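Local coordinates for iron-regulated outer membrane protein (Neisseria meningitidis, PDB 4B7O), which probably takes up iron, likely siderophore-bound, across the outer membrane as a TonB-dependent beta-barrel transporter, at residues 321-329 with 364-372; 555-566 with 582-593. All coordinates share one frame; numbering follows the deposited sequence.

Interaction 1. Residues 321-329 with 364-372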
# COMPACT_ATOMS: atom_id res chain seq x y z
N GLY A 321 9.15 -10.91 -33.26
CA GLY A 321 8.67 -10.39 -34.53
C GLY A 321 8.21 -8.96 -34.35
O GLY A 321 8.97 -8.10 -33.91
N PHE A 322 6.93 -8.70 -34.63
CA PHE A 322 6.43 -7.31 -34.55
C PHE A 322 6.25 -6.75 -33.10
O PHE A 322 5.99 -5.53 -32.88
CB PHE A 322 5.20 -7.14 -35.46
CG PHE A 322 3.89 -7.60 -34.85
CD1 PHE A 322 3.22 -6.79 -33.89
CD2 PHE A 322 3.27 -8.80 -35.27
CE1 PHE A 322 2.00 -7.19 -33.35
CE2 PHE A 322 2.04 -9.21 -34.73
CZ PHE A 322 1.40 -8.40 -33.77
N VAL A 323 6.41 -7.64 -32.12
CA VAL A 323 6.35 -7.28 -30.73
C VAL A 323 7.79 -7.24 -30.18
O VAL A 323 8.50 -8.26 -30.19
CB VAL A 323 5.41 -8.23 -29.97
CG1 VAL A 323 5.65 -8.18 -28.47
CG2 VAL A 323 3.94 -7.97 -30.36
N GLU A 324 8.20 -6.05 -29.74
CA GLU A 324 9.54 -5.81 -29.22
C GLU A 324 9.66 -6.40 -27.80
O GLU A 324 10.69 -7.00 -27.45
CB GLU A 324 9.83 -4.30 -29.16
CG GLU A 324 11.21 -3.96 -28.57
CD GLU A 324 11.63 -2.51 -28.75
OE1 GLU A 324 10.89 -1.75 -29.42
OE2 GLU A 324 12.71 -2.14 -28.23
N LYS A 325 8.61 -6.20 -27.01
CA LYS A 325 8.58 -6.66 -25.63
C LYS A 325 7.15 -6.94 -25.14
O LYS A 325 6.23 -6.12 -25.34
CB LYS A 325 9.27 -5.67 -24.70
CG LYS A 325 9.25 -6.12 -23.27
CD LYS A 325 10.54 -5.71 -22.58
CE LYS A 325 10.33 -5.71 -21.07
NZ LYS A 325 11.65 -5.87 -20.39
N LEU A 326 6.99 -8.10 -24.51
CA LEU A 326 5.73 -8.49 -23.90
C LEU A 326 6.08 -8.84 -22.47
O LEU A 326 7.05 -9.58 -22.21
CB LEU A 326 5.08 -9.69 -24.65
CG LEU A 326 3.82 -10.39 -24.07
CD1 LEU A 326 2.65 -9.46 -23.72
CD2 LEU A 326 3.31 -11.52 -24.97
N ASP A 327 5.34 -8.28 -21.54
CA ASP A 327 5.36 -8.84 -20.22
C ASP A 327 3.91 -9.22 -19.81
O ASP A 327 2.98 -8.41 -19.96
CB ASP A 327 6.12 -7.93 -19.24
CG ASP A 327 5.19 -7.09 -18.35
OD1 ASP A 327 4.09 -6.67 -18.82
OD2 ASP A 327 5.55 -6.81 -17.19
N ALA A 328 3.72 -10.45 -19.33
CA ALA A 328 2.40 -10.86 -18.84
C ALA A 328 2.52 -11.44 -17.48
O ALA A 328 3.49 -12.08 -17.15
CB ALA A 328 1.83 -11.91 -19.74
N ASN A 329 1.50 -11.28 -16.69
CA ASN A 329 1.44 -12.11 -15.52
C ASN A 329 0.05 -12.72 -15.26
O ASN A 329 -0.98 -12.24 -15.81
CB ASN A 329 2.01 -11.38 -14.32
CG ASN A 329 1.08 -10.34 -13.77
OD1 ASN A 329 0.43 -9.57 -14.52
ND2 ASN A 329 0.98 -10.29 -12.41
N MET A 364 -4.94 -11.31 -14.64
CA MET A 364 -3.90 -11.47 -15.64
C MET A 364 -3.64 -10.16 -16.33
O MET A 364 -4.53 -9.34 -16.46
CB MET A 364 -4.23 -12.54 -16.66
CG MET A 364 -5.70 -12.78 -16.80
SD MET A 364 -6.02 -14.01 -18.07
CE MET A 364 -7.64 -13.48 -18.67
N ASN A 365 -2.41 -9.98 -16.75
CA ASN A 365 -2.00 -8.78 -17.45
C ASN A 365 -1.19 -9.13 -18.64
O ASN A 365 -0.25 -9.93 -18.55
CB ASN A 365 -1.15 -7.91 -16.56
CG ASN A 365 -1.91 -7.47 -15.34
OD1 ASN A 365 -2.96 -6.86 -15.48
ND2 ASN A 365 -1.43 -7.84 -14.14
N PHE A 366 -1.57 -8.56 -19.78
CA PHE A 366 -0.70 -8.69 -20.95
C PHE A 366 -0.33 -7.29 -21.45
O PHE A 366 -1.19 -6.50 -21.82
CB PHE A 366 -1.39 -9.45 -22.06
CG PHE A 366 -1.81 -10.85 -21.67
CD1 PHE A 366 -3.02 -11.07 -20.98
CD2 PHE A 366 -1.03 -11.96 -22.01
CE1 PHE A 366 -3.43 -12.35 -20.62
CE2 PHE A 366 -1.45 -13.25 -21.66
CZ PHE A 366 -2.64 -13.44 -20.96
N ASN A 367 0.96 -7.00 -21.43
CA ASN A 367 1.45 -5.71 -21.89
C ASN A 367 2.38 -5.91 -23.08
O ASN A 367 3.42 -6.54 -22.94
CB ASN A 367 2.13 -5.00 -20.71
CG ASN A 367 1.25 -5.00 -19.44
OD1 ASN A 367 0.32 -4.17 -19.28
ND2 ASN A 367 1.52 -5.96 -18.53
N PHE A 368 1.98 -5.38 -24.24
CA PHE A 368 2.80 -5.40 -25.47
C PHE A 368 3.45 -4.06 -25.85
O PHE A 368 2.81 -2.99 -25.76
CB PHE A 368 1.92 -5.75 -26.66
CG PHE A 368 1.21 -7.04 -26.54
CD1 PHE A 368 1.81 -8.23 -26.98
CD2 PHE A 368 -0.10 -7.08 -26.02
CE1 PHE A 368 1.12 -9.44 -26.90
CE2 PHE A 368 -0.80 -8.29 -25.93
CZ PHE A 368 -0.18 -9.47 -26.38
N ASP A 369 4.69 -4.16 -26.34
CA ASP A 369 5.45 -3.09 -27.00
C ASP A 369 5.87 -3.39 -28.45
O ASP A 369 6.69 -4.29 -28.69
CB ASP A 369 6.74 -2.82 -26.26
CG ASP A 369 6.51 -2.38 -24.85
OD1 ASP A 369 5.41 -1.86 -24.55
OD2 ASP A 369 7.45 -2.52 -24.03
N SER A 370 5.35 -2.59 -29.38
CA SER A 370 5.88 -2.55 -30.76
C SER A 370 6.49 -1.15 -31.13
O SER A 370 5.82 -0.09 -31.02
CB SER A 370 4.84 -2.94 -31.81
OG SER A 370 3.64 -3.36 -31.23
N ARG A 371 7.76 -1.20 -31.51
CA ARG A 371 8.51 -0.11 -32.10
C ARG A 371 7.90 0.34 -33.45
O ARG A 371 7.66 -0.47 -34.34
CB ARG A 371 9.94 -0.60 -32.31
CG ARG A 371 10.85 0.43 -32.92
CD ARG A 371 12.09 0.62 -32.07
NE ARG A 371 11.75 1.14 -30.74
CZ ARG A 371 12.55 1.11 -29.68
NH1 ARG A 371 13.77 0.58 -29.78
NH2 ARG A 371 12.12 1.59 -28.52
N LEU A 372 7.65 1.62 -33.58
CA LEU A 372 7.13 2.16 -34.81
C LEU A 372 8.19 2.88 -35.60
O LEU A 372 8.13 2.92 -36.82
CB LEU A 372 5.99 3.09 -34.51
CG LEU A 372 4.66 2.34 -34.50
CD1 LEU A 372 4.79 0.87 -34.10
CD2 LEU A 372 3.68 3.10 -33.64
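Asp327 O takes two bonds from one residue, Asn367: its backbone N and its side-chain ND2 arrive from opposite faces of the carbonyl plane, with Asn367 ND2 to Asp327 O at 3.2 Å. The strands belong to the transmembrane beta-barrel of the TonB-dependent receptor fold and run antiparallel. Asn367 ND2 also reaches Asp327 OD1 at 2.7 Å, nearly along the carboxylate C-O axis, although the amide and carboxylate planes are 49° apart. Asn367 OD1 bonds Tyr448 OH, so both ends of the amide are held and its rotation is fixed. Two residues along, Asn365 ND2 donates to Asn329 OD1 at 2.6 Å, in the carbonyl plane and on a lone pair, with the two amides nearly coplanar. Asn329 ND2 then turns to Asn123 O of the plug, which marks this polar face as the barrel's interior. The other face is apolar: Leu326 CD1 sits 3.7 Å from the Phe368 ring centroid in a CH-pi contact, and Ala328 CB touches Phe366 CD2 at 3.7 Å. Next to the turn, Glu324 and Lys325 both face Asp369 in a classic beta bulge, where Asp369 O accepts from both backbone nitrogens. From the bulge itself Glu324 reaches out, its chain extended with CG opposite the backbone N (chi1 178°), and brings its carboxylate nearly perpendicular to the Arg371 guanidinium (planes 81° apart). Glu324 OE1 stands over the centre of that face, 3.3 Å from Arg371 NE, a salt bridge of charges alone, since no N-H points at OE1.

Interaction 2. Residues 555-566 with 582-593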
# COMPACT_ATOMS: atom_id res chain seq x y z
N GLY A 555 11.09 18.17 -7.47
CA GLY A 555 9.89 18.76 -6.96
C GLY A 555 8.71 18.40 -7.84
O GLY A 555 8.88 17.96 -8.96
N SER A 556 7.51 18.60 -7.31
CA SER A 556 6.31 18.30 -8.01
C SER A 556 5.29 19.23 -7.47
O SER A 556 5.40 19.65 -6.33
CB SER A 556 5.82 16.88 -7.70
OG SER A 556 6.41 15.90 -8.54
N TYR A 557 4.27 19.54 -8.27
CA TYR A 557 3.05 20.16 -7.80
C TYR A 557 1.90 19.47 -8.50
O TYR A 557 1.96 19.26 -9.68
CB TYR A 557 3.02 21.64 -8.10
CG TYR A 557 2.10 22.32 -7.16
CD1 TYR A 557 0.71 22.22 -7.31
CD2 TYR A 557 2.61 22.98 -6.06
CE1 TYR A 557 -0.15 22.85 -6.40
CE2 TYR A 557 1.79 23.59 -5.15
CZ TYR A 557 0.42 23.54 -5.33
OH TYR A 557 -0.35 24.13 -4.40
N PHE A 558 0.87 19.08 -7.76
CA PHE A 558 -0.16 18.26 -8.40
C PHE A 558 -1.53 18.80 -8.11
O PHE A 558 -1.73 19.45 -7.11
CB PHE A 558 -0.08 16.79 -7.93
CG PHE A 558 -0.22 16.66 -6.46
CD1 PHE A 558 -1.49 16.60 -5.88
CD2 PHE A 558 0.92 16.67 -5.65
CE1 PHE A 558 -1.64 16.49 -4.50
CE2 PHE A 558 0.78 16.58 -4.27
CZ PHE A 558 -0.50 16.49 -3.70
N TRP A 559 -2.45 18.57 -9.01
CA TRP A 559 -3.83 18.96 -8.74
C TRP A 559 -4.69 17.83 -9.15
O TRP A 559 -4.50 17.24 -10.24
CB TRP A 559 -4.22 20.09 -9.60
CG TRP A 559 -3.49 21.36 -9.35
CD1 TRP A 559 -3.90 22.41 -8.57
CD2 TRP A 559 -2.21 21.78 -9.93
NE1 TRP A 559 -3.01 23.42 -8.62
CE2 TRP A 559 -1.97 23.12 -9.44
CE3 TRP A 559 -1.29 21.19 -10.79
CZ2 TRP A 559 -0.85 23.85 -9.80
CZ3 TRP A 559 -0.15 21.91 -11.16
CH2 TRP A 559 0.07 23.21 -10.65
N GLN A 560 -5.66 17.49 -8.32
CA GLN A 560 -6.45 16.37 -8.69
C GLN A 560 -7.87 16.56 -8.37
O GLN A 560 -8.21 17.10 -7.34
CB GLN A 560 -5.91 15.11 -8.07
CG GLN A 560 -6.20 13.88 -8.94
CD GLN A 560 -6.26 12.70 -8.06
OE1 GLN A 560 -5.86 11.60 -8.43
NE2 GLN A 560 -6.70 12.94 -6.81
N THR A 561 -8.69 16.16 -9.31
CA THR A 561 -10.13 16.12 -9.14
C THR A 561 -10.63 14.69 -9.32
O THR A 561 -10.28 13.99 -10.30
CB THR A 561 -10.82 17.02 -10.18
OG1 THR A 561 -10.17 18.27 -10.16
CG2 THR A 561 -12.32 17.26 -9.81
N ILE A 562 -11.45 14.26 -8.38
CA ILE A 562 -12.10 12.95 -8.55
C ILE A 562 -13.60 13.16 -8.53
O ILE A 562 -14.19 13.67 -7.55
CB ILE A 562 -11.63 11.92 -7.53
CG1 ILE A 562 -10.12 11.76 -7.66
CG2 ILE A 562 -12.16 10.54 -7.89
CD1 ILE A 562 -9.46 11.06 -6.48
N LYS A 563 -14.21 12.84 -9.66
CA LYS A 563 -15.67 12.91 -9.78
C LYS A 563 -16.31 11.55 -9.46
O LYS A 563 -15.71 10.48 -9.69
CB LYS A 563 -16.10 13.34 -11.19
CG LYS A 563 -15.47 14.63 -11.66
CD LYS A 563 -16.52 15.62 -12.16
CE LYS A 563 -15.87 16.84 -12.81
NZ LYS A 563 -15.23 16.46 -14.12
N ASP A 564 -17.53 11.62 -8.96
CA ASP A 564 -18.30 10.46 -8.61
C ASP A 564 -17.66 9.60 -7.51
O ASP A 564 -17.64 8.39 -7.62
CB ASP A 564 -18.55 9.64 -9.85
CG ASP A 564 -19.55 10.30 -10.81
OD1 ASP A 564 -20.40 11.12 -10.34
OD2 ASP A 564 -19.47 9.96 -12.02
N ALA A 565 -17.13 10.22 -6.47
CA ALA A 565 -16.54 9.47 -5.36
C ALA A 565 -17.61 8.62 -4.70
O ALA A 565 -18.76 9.06 -4.57
CB ALA A 565 -15.96 10.43 -4.34
N LEU A 566 -17.23 7.43 -4.25
CA LEU A 566 -18.15 6.58 -3.45
C LEU A 566 -17.65 6.37 -2.05
O LEU A 566 -16.46 6.09 -1.80
CB LEU A 566 -18.39 5.22 -4.09
CG LEU A 566 -18.63 5.14 -5.59
CD1 LEU A 566 -17.33 4.84 -6.25
CD2 LEU A 566 -19.56 4.00 -5.87
N VAL A 582 -23.54 4.17 -3.95
CA VAL A 582 -23.88 5.29 -4.82
C VAL A 582 -22.68 6.19 -5.00
O VAL A 582 -21.82 6.25 -4.12
CB VAL A 582 -24.94 6.23 -4.20
CG1 VAL A 582 -26.32 5.72 -4.55
CG2 VAL A 582 -24.76 6.44 -2.70
N ASN A 583 -22.64 6.88 -6.13
CA ASN A 583 -21.71 8.00 -6.28
C ASN A 583 -22.23 9.16 -5.45
O ASN A 583 -23.34 9.57 -5.63
CB ASN A 583 -21.61 8.33 -7.76
CG ASN A 583 -21.30 7.11 -8.59
OD1 ASN A 583 -22.18 6.56 -9.25
ND2 ASN A 583 -20.07 6.63 -8.51
N ALA A 584 -21.47 9.69 -4.52
CA ALA A 584 -22.06 10.63 -3.57
C ALA A 584 -21.36 11.99 -3.44
O ALA A 584 -21.70 12.81 -2.55
CB ALA A 584 -22.18 9.97 -2.19
N GLY A 585 -20.39 12.23 -4.33
CA GLY A 585 -19.73 13.57 -4.41
C GLY A 585 -18.44 13.58 -5.20
O GLY A 585 -18.19 12.74 -6.07
N TYR A 586 -17.59 14.54 -4.92
CA TYR A 586 -16.31 14.57 -5.65
C TYR A 586 -15.09 14.88 -4.72
O TYR A 586 -15.23 15.42 -3.65
CB TYR A 586 -16.42 15.53 -6.85
CG TYR A 586 -16.76 16.93 -6.44
CD1 TYR A 586 -15.76 17.80 -6.10
CD2 TYR A 586 -18.08 17.38 -6.39
CE1 TYR A 586 -16.03 19.11 -5.69
CE2 TYR A 586 -18.37 18.68 -5.97
CZ TYR A 586 -17.31 19.53 -5.62
OH TYR A 586 -17.50 20.80 -5.21
N ILE A 587 -13.90 14.55 -5.16
CA ILE A 587 -12.71 14.78 -4.34
C ILE A 587 -11.77 15.77 -5.07
O ILE A 587 -11.55 15.66 -6.26
CB ILE A 587 -11.99 13.42 -4.07
CG1 ILE A 587 -12.84 12.48 -3.21
CG2 ILE A 587 -10.67 13.58 -3.36
CD1 ILE A 587 -12.64 11.00 -3.54
N LYS A 588 -11.27 16.77 -4.35
CA LYS A 588 -10.14 17.59 -4.82
C LYS A 588 -8.92 17.46 -3.94
O LYS A 588 -9.02 17.37 -2.71
CB LYS A 588 -10.54 19.04 -4.97
CG LYS A 588 -11.19 19.25 -6.34
CD LYS A 588 -11.84 20.59 -6.46
CE LYS A 588 -12.67 20.64 -7.73
NZ LYS A 588 -11.75 20.61 -8.90
N ASN A 589 -7.77 17.43 -4.57
CA ASN A 589 -6.52 17.43 -3.84
C ASN A 589 -5.42 18.21 -4.56
O ASN A 589 -5.31 18.11 -5.78
CB ASN A 589 -6.06 16.01 -3.66
CG ASN A 589 -4.99 15.87 -2.59
OD1 ASN A 589 -4.83 16.74 -1.73
ND2 ASN A 589 -4.25 14.77 -2.64
N HIS A 590 -4.59 18.93 -3.83
CA HIS A 590 -3.45 19.58 -4.47
C HIS A 590 -2.31 19.71 -3.54
O HIS A 590 -2.46 19.51 -2.35
CB HIS A 590 -3.85 20.92 -5.00
CG HIS A 590 -4.24 21.93 -3.94
ND1 HIS A 590 -3.34 22.74 -3.34
CD2 HIS A 590 -5.51 22.37 -3.51
CE1 HIS A 590 -3.98 23.62 -2.52
NE2 HIS A 590 -5.31 23.37 -2.61
N GLY A 591 -1.15 20.05 -4.02
CA GLY A 591 -0.02 20.08 -3.09
C GLY A 591 1.30 19.93 -3.76
O GLY A 591 1.38 19.99 -5.01
N TYR A 592 2.35 19.73 -2.96
CA TYR A 592 3.67 19.69 -3.54
C TYR A 592 4.58 18.85 -2.71
O TYR A 592 4.26 18.53 -1.54
CB TYR A 592 4.25 21.14 -3.62
CG TYR A 592 4.36 21.77 -2.26
CD1 TYR A 592 5.45 21.47 -1.42
CD2 TYR A 592 3.36 22.61 -1.77
CE1 TYR A 592 5.57 22.00 -0.16
CE2 TYR A 592 3.49 23.19 -0.50
CZ TYR A 592 4.59 22.85 0.29
OH TYR A 592 4.72 23.37 1.53
N GLU A 593 5.74 18.53 -3.29
CA GLU A 593 6.80 17.86 -2.59
C GLU A 593 8.15 18.28 -3.21
O GLU A 593 8.24 18.50 -4.41
CB GLU A 593 6.63 16.35 -2.65
CG GLU A 593 6.12 15.89 -3.99
CD GLU A 593 5.06 14.79 -3.93
OE1 GLU A 593 3.96 14.93 -3.32
OE2 GLU A 593 5.32 13.76 -4.59
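Ile562 and Ile587 lie side by side, CB to CB at 3.8 Å, and Ala565 CB closes on Ile587 CD1 at 3.5 Å, forming an apolar patch on the inner face of the barrel wall. Two neighbouring antiparallel strands of the TonB-dependent receptor barrel meet here, and Met112 of the plug touches Ile587. Further along the same face, Phe558 folds back over its cross-strand partner: chi1 of 58° puts CG between the backbone N and the carbonyl carbon, and the ring lies flat on Gly591, whose CA is 4.0 Å from the ring centroid. This is the pairing known as aromatic rescue of glycine; the bare CA lets the ring lie directly on the backbone. Through the sheet, the Gly591 carbonyl oxygen lies over the centre of the Tyr557 ring, 3.3 Å from CG, so aromatic rings cover this glycine from both faces. Tyr557 CD2 also rests on Tyr592 CB.

On the outer face, Lys588 bends at its last torsion to give NZ to Thr561 OG1 at 3.1 Å, while His590 ND1 makes a weak bond to Tyr557 OH. At one end a classic beta bulge sets Ala584 and Gly585 against Ala565: Ala584 N donates to Ala565 O at 2.8 Å. Nearby, Asn583 ND2 reaches Asp564 O at 3.1 Å from above the carbonyl plane, and also bonds Lys533 O. On the inner face, Asn589 ND2 goes to Arg110 O and Glu593 OE2 makes salt bridges to Lys151 and Arg110. With cations on that carboxylate, Glu593 is probably ionised, and the inner face passes from an apolar patch to charged and amide groups that bond plug residues Lys151 and Arg110.

Overall arrangement
Both interactions join neighbouring antiparallel strands of the same barrel, but in separate parts of its wall: their centres are 32 Å apart, their nearest atoms about 20 Å, and they share no strand. Interaction 1 lies near the surface, beside a tight turn; interaction 2 is longer, partly buried and more closely applied to the plug. Each contact includes a classic beta bulge close to a corner in the chain. Their inner faces differ: 321-329 with 364-372 is knit by amide and carboxylate groups bonding directly across the strands, whereas 555-566 with 582-593 packs isoleucines and a phenylalanine on glycine and sends its polar ends onward to plug residues.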